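Side-chain contacts in sulfide-quinone reductase (Aquifex aeolicus, PDB 3HYW), which oxidises hydrogen sulfide with a quinone as electron acceptor, using one FAD per subunit and building polysulfur chains that leave typically as cyclooctasulfur: residues A[313-316]-A[317-321]; A[398-401]-A[402-405]; A[13-16]-A[17-21]. All blocks are in the same frame, centred on the assembly; numbering follows the deposited sequence.

Contact 1. Residues A[313-316]-A[317-321]; sequences TGMM and IEQMA. With FAD (flavin-adenine dinucleotide), chain G.
G314 serves both the cofactor and the helix: its amide N donates to FAD O2 at 2.7 Å, the shortest polar bond here, with an N-H...O angle of 151°, while its carbonyl O receives the amide of E318. T313, at the N-cap position, packs beside the same flavin oxygen, with CB 3.4 Å from FAD O2. A CB built on G314 would lie 3.0 Å from FAD O2, tight for a carbon, which fits the lack of a side chain here. Helix 314-332 starts here, and the amides of I317, E318, Q319 and M320 bond to the carbonyls of T313, G314, M315 and M316, four residues back in each case. I317 runs back along this first turn. With its CG1 anti to its own carbonyl carbon (chi1 -65°), CG1 comes to 3.2 Å from T313 O and CD1 reaches the ribityl chain, 3.5 Å from FAD C5'. On another side of the helix the M315 and Q319 side chains pass at a slant, M315 CG lying 3.6 Å from Q319 NE2; that amide nitrogen is hydrogen-bonded to S344 OG, which holds the amide end in place. M316 turns its thioether back to the helix start, where SD takes a weak but nearly straight bond from T313 N (3.4 Å, 172°). The aliphatic part of E318 lies against its preceding turn, CG 3.3 Å from G314 O, and its carboxylate continues to the bound quinone, where OE1 also makes a long, weak ion pair with K392 NZ. A helix N-terminus aimed at the pyrimidine carbonyl, as in related disulfide reductase flavoproteins, is likely to favour negative charge on the N1-C2-O2 side of reduced flavin, while E318 of the same turn borders the electron acceptor.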
loop_
_atom_site.group_PDB
_atom_site.type_symbol
_atom_site.label_atom_id
_atom_site.label_comp_id
_atom_site.label_asym_id
_atom_site.label_seq_id
_atom_site.Cartn_x
_atom_site.Cartn_y
_atom_site.Cartn_z
ATOM N N THR A 313 1.974 8.078 26.567
ATOM C CA THR A 313 1.912 9.414 25.986
ATOM C C THR A 313 1.355 10.416 26.993
ATOM O O THR A 313 0.838 10.027 28.043
ATOM C CB THR A 313 1.030 9.445 24.718
ATOM O OG1 THR A 313 -0.356 9.478 25.084
ATOM C CG2 THR A 313 1.291 8.248 23.840
ATOM N N GLY A 314 1.465 11.701 26.656
ATOM C CA GLY A 314 0.994 12.790 27.511
ATOM C C GLY A 314 -0.447 12.649 27.957
ATOM O O GLY A 314 -0.745 12.769 29.140
ATOM N N MET A 315 -1.347 12.395 27.011
ATOM C CA MET A 315 -2.765 12.228 27.340
ATOM C C MET A 315 -3.043 11.025 28.252
ATOM O O MET A 315 -3.847 11.128 29.180
ATOM C CB MET A 315 -3.625 12.173 26.077
ATOM C CG MET A 315 -5.062 11.758 26.345
ATOM S SD MET A 315 -6.082 11.774 24.864
ATOM C CE MET A 315 -6.747 13.414 24.975
ATOM N N MET A 316 -2.379 9.899 27.990
ATOM C CA MET A 316 -2.503 8.710 28.843
ATOM C C MET A 316 -2.109 9.013 30.284
ATOM O O MET A 316 -2.781 8.583 31.220
ATOM C CB MET A 316 -1.612 7.582 28.332
ATOM C CG MET A 316 -1.982 7.065 26.944
ATOM S SD MET A 316 -0.719 5.977 26.261
ATOM C CE MET A 316 -0.868 4.563 27.351
ATOM N N ILE A 317 -1.009 9.748 30.433
ATOM C CA ILE A 317 -0.435 10.098 31.723
ATOM C C ILE A 317 -1.291 11.106 32.498
ATOM O O ILE A 317 -1.423 11.000 33.719
ATOM C CB ILE A 317 1.006 10.632 31.548
ATOM C CG1 ILE A 317 1.904 9.519 31.005
ATOM C CG2 ILE A 317 1.566 11.182 32.879
ATOM C CD1 ILE A 317 3.243 9.989 30.544
ATOM N N GLU A 318 -1.854 12.087 31.795
ATOM C CA GLU A 318 -2.800 13.021 32.403
ATOM C C GLU A 318 -4.021 12.279 32.944
ATOM O O GLU A 318 -4.538 12.614 34.010
ATOM C CB GLU A 318 -3.256 14.078 31.387
ATOM C CG GLU A 318 -2.189 15.113 31.014
ATOM C CD GLU A 318 -2.715 16.149 30.035
ATOM O OE1 GLU A 318 -3.903 16.529 30.127
ATOM O OE2 GLU A 318 -1.945 16.581 29.155
ATOM N N GLN A 319 -4.482 11.283 32.189
ATOM C CA GLN A 319 -5.578 10.415 32.617
ATOM C C GLN A 319 -5.204 9.534 33.820
ATOM O O GLN A 319 -6.022 9.369 34.722
ATOM C CB GLN A 319 -6.062 9.560 31.447
ATOM C CG GLN A 319 -6.664 10.399 30.319
ATOM C CD GLN A 319 -6.991 9.591 29.093
ATOM O OE1 GLN A 319 -6.602 8.432 28.986
ATOM N NE2 GLN A 319 -7.712 10.196 28.150
ATOM N N MET A 320 -3.987 8.971 33.820
ATOM C CA MET A 320 -3.435 8.271 34.997
ATOM C C MET A 320 -3.456 9.186 36.204
ATOM O O MET A 320 -3.872 8.782 37.279
ATOM C CB MET A 320 -1.981 7.860 34.776
ATOM C CG MET A 320 -1.762 6.744 33.787
ATOM S SD MET A 320 -0.009 6.618 33.437
ATOM C CE MET A 320 -0.015 5.523 32.022
ATOM N N ALA A 321 -2.977 10.410 36.010
ATOM C CA ALA A 321 -2.921 11.420 37.066
ATOM C C ALA A 321 -4.288 11.765 37.643
ATOM O O ALA A 321 -4.424 11.870 38.866
ATOM C CB ALA A 321 -2.225 12.682 36.559
HETATM P PA FAD G . 8.954 13.057 32.940
HETATM O O1A FAD G . 8.010 14.107 32.414
HETATM O O2A FAD G . 10.229 12.780 32.205
HETATM O O5B FAD G . 9.278 13.475 34.449
HETATM C C5B FAD G . 10.009 12.670 35.359
HETATM C C4B FAD G . 10.494 13.592 36.467
HETATM O O4B FAD G . 11.021 12.824 37.549
HETATM C C3B FAD G . 11.632 14.478 35.988
HETATM O O3B FAD G . 11.445 15.793 36.525
HETATM C C2B FAD G . 12.868 13.827 36.578
HETATM O O2B FAD G . 13.919 14.769 36.786
HETATM C C1B FAD G . 12.329 13.284 37.888
HETATM N N9A FAD G . 13.109 12.165 38.481
HETATM C C8A FAD G . 13.684 11.129 37.833
HETATM N N7A FAD G . 14.278 10.319 38.746
HETATM C C5A FAD G . 14.074 10.864 39.969
HETATM C C6A FAD G . 14.440 10.502 41.264
HETATM N N6A FAD G . 15.161 9.378 41.482
HETATM N N1A FAD G . 14.064 11.284 42.310
HETATM C C2A FAD G . 13.347 12.404 42.113
HETATM N N3A FAD G . 12.985 12.778 40.876
HETATM C C4A FAD G . 13.331 12.024 39.793
HETATM N N1 FAD G . 4.056 12.385 24.588
HETATM C C2 FAD G . 3.044 12.965 23.887
HETATM O O2 FAD G . 1.860 12.752 24.216
HETATM N N3 FAD G . 3.290 13.784 22.837
HETATM C C4 FAD G . 4.561 14.041 22.465
HETATM O O4 FAD G . 4.830 14.855 21.403
HETATM C C4X FAD G . 5.611 13.459 23.164
HETATM N N5 FAD G . 6.883 13.714 22.782
HETATM C C5X FAD G . 7.920 13.165 23.451
HETATM C C6 FAD G . 9.227 13.457 23.045
HETATM C C7 FAD G . 10.314 12.898 23.709
HETATM C C7M FAD G . 11.713 13.236 23.230
HETATM C C8 FAD G . 10.084 12.041 24.788
HETATM C C8M FAD G . 11.221 11.393 25.555
HETATM C C9 FAD G . 8.776 11.751 25.184
HETATM C C9A FAD G . 7.671 12.318 24.529
HETATM N N10 FAD G . 6.389 12.057 24.922
HETATM C C10 FAD G . 5.352 12.615 24.244
HETATM C "C1'" FAD G . 6.129 11.101 26.023
HETATM C "C2'" FAD G . 5.723 11.592 27.397
HETATM O "O2'" FAD G . 4.641 12.526 27.292
HETATM C "C3'" FAD G . 6.950 12.165 28.108
HETATM O "O3'" FAD G . 7.970 11.142 28.194
HETATM C "C4'" FAD G . 6.599 12.667 29.502
HETATM O "O4'" FAD G . 7.648 13.544 29.934
HETATM C "C5'" FAD G . 6.439 11.511 30.482
HETATM O "O5'" FAD G . 6.019 12.004 31.751
HETATM P P FAD G . 6.588 11.408 33.137
HETATM O O1P FAD G . 5.979 12.212 34.255
HETATM O O2P FAD G . 6.455 9.900 33.154
HETATM O O3P FAD G . 8.178 11.663 33.074
#

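Contact 2. Residues A[398-401]-A[402-405]; sequences IAPS and FEEK. With DCQ (2-decyl-5,6-dimethoxy-3-methylcyclohexa-2,5-diene-1,4-dione), chain H.
E403 leaves the helix beside P400, its CB 3.4 Å from P400 O. From there CG stands anti to the backbone N (chi1 -180°) and the chain stays extended, which carries it away from the backbone and along the quinone tail: CG lies 3.8 Å from DCQ C9. CD keeps beside that same carbon, and at the tip the two oxygens part company. OE2 approaches the ligand, 3.4 Å from DCQ C9, with the ring methyl C1M a little farther off. OE1 turns to the protein, 3.7 Å from P400 CD, and is held by a salt bridge to K392 NZ and a hydrogen bond with Y388 OH, both on helix 376-395. P400 is the N-cap residue of helix 401-411, and its carbonyl accepts E403 N at 3.0 Å, the donor standing 47° out of the carbonyl plane, so this first-turn bond is well off a lone pair. In this monotopic membrane protein the turn thus lines part of the quinone pocket, consistent with entry of the hydrophobic substrate from the lipid. F402 borders the tail farther along. CG sits between the backbone N and the carbonyl carbon (chi1 82°), which folds the ring back alongside the proline, both side chains pointing the same way: CE1 touches P400 CB at 3.5 Å, while CE2, on the other side of CZ, meets DCQ C14 at the ring edge, in the ring plane, at 3.7 Å. Replacing F402 with an alanine would probably remove the ring edge beside C12 and C14 of the decyl tail and leave P400 CB without this apolar partner. Farther along the helix, K405 N makes a weak bond to S401 O, and the aliphatic start of the lysine side chain passes close to the same oxygen.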
loop_
_atom_site.group_PDB
_atom_site.type_symbol
_atom_site.label_atom_id
_atom_site.label_comp_id
_atom_site.label_asym_id
_atom_site.label_seq_id
_atom_site.Cartn_x
_atom_site.Cartn_y
_atom_site.Cartn_z
ATOM N N ILE A 398 -3.701 21.434 35.762
ATOM C CA ILE A 398 -3.377 20.625 34.578
ATOM C C ILE A 398 -4.658 20.049 33.966
ATOM O O ILE A 398 -4.651 19.579 32.829
ATOM C CB ILE A 398 -2.342 19.476 34.881
ATOM C CG1 ILE A 398 -1.069 20.020 35.547
ATOM C CG2 ILE A 398 -1.948 18.704 33.612
ATOM C CD1 ILE A 398 -0.316 21.091 34.744
ATOM N N ALA A 399 -5.757 20.109 34.716
ATOM C CA ALA A 399 -7.024 19.562 34.242
ATOM C C ALA A 399 -8.191 20.551 34.372
ATOM O O ALA A 399 -9.140 20.293 35.113
ATOM C CB ALA A 399 -7.338 18.247 34.960
ATOM N N PRO A 400 -8.134 21.686 33.642
ATOM C CA PRO A 400 -9.254 22.634 33.698
ATOM C C PRO A 400 -10.531 21.971 33.182
ATOM O O PRO A 400 -10.480 21.243 32.188
ATOM C CB PRO A 400 -8.834 23.746 32.735
ATOM C CG PRO A 400 -7.402 23.561 32.471
ATOM C CD PRO A 400 -7.081 22.123 32.707
ATOM N N SER A 401 -11.656 22.222 33.852
ATOM C CA SER A 401 -12.931 21.586 33.508
ATOM C C SER A 401 -13.317 21.693 32.026
ATOM O O SER A 401 -13.870 20.738 31.468
ATOM C CB SER A 401 -14.071 22.123 34.384
ATOM O OG SER A 401 -14.505 23.394 33.930
ATOM N N PHE A 402 -13.011 22.834 31.398
ATOM C CA PHE A 402 -13.345 23.066 29.982
ATOM C C PHE A 402 -12.612 22.123 29.027
ATOM O O PHE A 402 -13.150 21.765 27.979
ATOM C CB PHE A 402 -13.110 24.531 29.562
ATOM C CG PHE A 402 -11.679 24.849 29.209
ATOM C CD1 PHE A 402 -10.810 25.364 30.165
ATOM C CD2 PHE A 402 -11.204 24.648 27.914
ATOM C CE1 PHE A 402 -9.469 25.647 29.843
ATOM C CE2 PHE A 402 -9.874 24.920 27.587
ATOM C CZ PHE A 402 -9.006 25.427 28.555
ATOM N N GLU A 403 -11.384 21.748 29.377
ATOM C CA GLU A 403 -10.585 20.878 28.519
ATOM C C GLU A 403 -11.250 19.515 28.356
ATOM O O GLU A 403 -11.353 19.009 27.241
ATOM C CB GLU A 403 -9.159 20.729 29.046
ATOM C CG GLU A 403 -8.278 19.835 28.174
ATOM C CD GLU A 403 -6.829 19.784 28.631
ATOM O OE1 GLU A 403 -6.404 20.650 29.433
ATOM O OE2 GLU A 403 -6.109 18.877 28.168
ATOM N N GLU A 404 -11.693 18.933 29.469
ATOM C CA GLU A 404 -12.459 17.680 29.443
ATOM C C GLU A 404 -13.726 17.820 28.591
ATOM O O GLU A 404 -14.045 16.938 27.793
ATOM C CB GLU A 404 -12.829 17.222 30.862
ATOM C CG GLU A 404 -13.475 15.835 30.899
ATOM C CD GLU A 404 -13.884 15.389 32.295
ATOM O OE1 GLU A 404 -13.240 15.816 33.279
ATOM O OE2 GLU A 404 -14.855 14.603 32.405
ATOM N N LYS A 405 -14.443 18.931 28.754
ATOM C CA LYS A 405 -15.643 19.174 27.951
ATOM C C LYS A 405 -15.320 19.253 26.455
ATOM O O LYS A 405 -15.992 18.623 25.644
ATOM C CB LYS A 405 -16.419 20.412 28.444
ATOM C CG LYS A 405 -17.011 20.219 29.846
ATOM C CD LYS A 405 -17.902 21.357 30.313
ATOM C CE LYS A 405 -18.266 21.178 31.790
ATOM N NZ LYS A 405 -19.210 22.221 32.286
HETATM O O2 DCQ H . -1.838 15.136 26.221
HETATM C C2 DCQ H . -2.347 15.702 25.094
HETATM C C3 DCQ H . -1.580 15.717 23.934
HETATM O O3 DCQ H . -0.331 15.144 23.925
HETATM C C3M DCQ H . 0.849 15.856 24.297
HETATM C C4 DCQ H . -2.091 16.295 22.780
HETATM O O4 DCQ H . -1.337 16.303 21.632
HETATM C C4M DCQ H . -0.689 17.491 21.179
HETATM C C5 DCQ H . -3.363 16.859 22.790
HETATM O O5 DCQ H . -3.852 17.424 21.650
HETATM C C1 DCQ H . -3.619 16.267 25.108
HETATM C C1M DCQ H . -4.426 16.238 26.385
HETATM C C6 DCQ H . -4.130 16.855 23.951
HETATM C C7 DCQ H . -5.517 17.474 23.941
HETATM C C8 DCQ H . -5.455 18.999 23.933
HETATM C C9 DCQ H . -6.537 19.596 24.823
HETATM C C10 DCQ H . -7.492 20.481 24.028
HETATM C C11 DCQ H . -7.326 21.945 24.415
HETATM C C12 DCQ H . -8.672 22.603 24.690
HETATM C C13 DCQ H . -9.077 23.525 23.542
HETATM C C14 DCQ H . -10.177 24.494 23.966
HETATM C C15 DCQ H . -10.732 25.268 22.775
HETATM C C16 DCQ H . -11.333 26.582 23.226
#

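Contact 3. Residues A[13-16]-A[17-21]; sequences GGIA and TAYNL
Hydrogen bonds come first, and two of them converge on G13 O. T17 supplies both donors, OG1 at 2.6 Å and the amide N at 3.0 Å, and they reach the oxygen from opposite faces of its carbonyl plane. OG1 lies anti to the carbonyl carbon of T17 (chi1 -44°), beside its own N, which lets the hydroxyl fold back onto the previous turn and gives it a buried acceptor. The amides of A18, Y19 and N20 continue the helical pattern to G14, I15 and A16, the A18 N to G14 O bond measuring 2.9 Å.

The aromatic contact is a CH-pi one. I15 CG2 sits over one face of the Y19 ring, 3.7 Å from its centroid and only 12° off the normal, the two side chains running side by side. Y19 OH is bound to V393 O, which fixes the far end of the ring.

Apolar packing to the sheet completes the account: I15 rests on L32, and A18 on I30 and L32, of strand 29-33. Helix 12-24 is the helix of the beta-alpha-beta unit 4-8, 12-24, 29-33 of a Rossmann-type FAD-binding fold, and its G13 N bonds to FAD O1P of the pyrophosphate.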
loop_
_atom_site.group_PDB
_atom_site.type_symbol
_atom_site.label_atom_id
_atom_site.label_comp_id
_atom_site.label_asym_id
_atom_site.label_seq_id
_atom_site.Cartn_x
_atom_site.Cartn_y
_atom_site.Cartn_z
ATOM N N GLY A 13 3.657 13.631 34.767
ATOM C CA GLY A 13 2.869 12.814 35.681
ATOM C C GLY A 13 2.815 13.336 37.105
ATOM O O GLY A 13 1.750 13.352 37.721
ATOM N N GLY A 14 3.975 13.750 37.621
ATOM C CA GLY A 14 4.099 14.275 38.982
ATOM C C GLY A 14 3.372 15.590 39.193
ATOM O O GLY A 14 2.604 15.741 40.154
ATOM N N ILE A 15 3.615 16.540 38.296
ATOM C CA ILE A 15 2.907 17.822 38.319
ATOM C C ILE A 15 1.390 17.631 38.168
ATOM O O ILE A 15 0.626 18.207 38.929
ATOM C CB ILE A 15 3.464 18.827 37.256
ATOM C CG1 ILE A 15 4.939 19.172 37.536
ATOM C CG2 ILE A 15 2.589 20.098 37.162
ATOM C CD1 ILE A 15 5.192 20.066 38.765
ATOM N N ALA A 16 0.960 16.817 37.201
ATOM C CA ALA A 16 -0.472 16.585 36.983
ATOM C C ALA A 16 -1.149 15.985 38.211
ATOM O O ALA A 16 -2.233 16.415 38.593
ATOM C CB ALA A 16 -0.704 15.700 35.751
ATOM N N THR A 17 -0.507 14.999 38.833
ATOM C CA THR A 17 -1.057 14.376 40.036
ATOM C C THR A 17 -1.102 15.356 41.217
ATOM O O THR A 17 -2.128 15.478 41.870
ATOM C CB THR A 17 -0.306 13.068 40.419
ATOM O OG1 THR A 17 -0.080 12.284 39.239
ATOM C CG2 THR A 17 -1.143 12.243 41.403
ATOM N N ALA A 18 0.005 16.052 41.477
ATOM C CA ALA A 18 0.056 17.062 42.541
ATOM C C ALA A 18 -0.995 18.166 42.377
ATOM O O ALA A 18 -1.673 18.513 43.346
ATOM C CB ALA A 18 1.449 17.664 42.653
ATOM N N TYR A 19 -1.124 18.714 41.165
ATOM C CA TYR A 19 -2.121 19.755 40.904
ATOM C C TYR A 19 -3.545 19.208 41.016
ATOM O O TYR A 19 -4.422 19.880 41.563
ATOM C CB TYR A 19 -1.917 20.402 39.528
ATOM C CG TYR A 19 -0.722 21.343 39.385
ATOM C CD1 TYR A 19 0.319 21.362 40.322
ATOM C CD2 TYR A 19 -0.608 22.172 38.270
ATOM C CE1 TYR A 19 1.416 22.211 40.164
ATOM C CE2 TYR A 19 0.483 23.011 38.102
ATOM C CZ TYR A 19 1.486 23.029 39.046
ATOM O OH TYR A 19 2.565 23.866 38.867
ATOM N N ASN A 20 -3.771 17.992 40.514
ATOM C CA ASN A 20 -5.102 17.375 40.593
ATOM C C ASN A 20 -5.514 17.187 42.053
ATOM O O ASN A 20 -6.633 17.519 42.432
ATOM C CB ASN A 20 -5.159 16.025 39.873
ATOM C CG ASN A 20 -5.285 16.149 38.362
ATOM O OD1 ASN A 20 -5.991 17.011 37.841
ATOM N ND2 ASN A 20 -4.608 15.259 37.650
ATOM N N LEU A 21 -4.590 16.670 42.862
ATOM C CA LEU A 21 -4.797 16.517 44.302
ATOM C C LEU A 21 -5.062 17.842 45.011
ATOM O O LEU A 21 -5.955 17.930 45.865
ATOM C CB LEU A 21 -3.597 15.816 44.936
ATOM C CG LEU A 21 -3.491 14.301 44.740
ATOM C CD1 LEU A 21 -2.109 13.834 45.150
ATOM C CD2 LEU A 21 -4.576 13.559 45.535
#

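Along the chain contact 3 comes first, then contact 1, then contact 2, yet their centres lie only 11 to 14 Å apart. Contact 3 runs through most of helix 12-24 and contact 1 takes the first turns of helix 314-332, both in the pyridine nucleotide-disulfide oxidoreductase part of the chain. These helices pack through A321 against A16 and T17, and through I317 against G13. Contact 2 touches both: I398 packs on Y19 and A16, while E403 OE2 lies 3.8 Å from E318 OE1, two acidic groups close together, with K392 beside them. Helix 314-332 meets both flavin and quinone, helix 401-411 lines the quinone, and helix 12-24 serves the pyrophosphate.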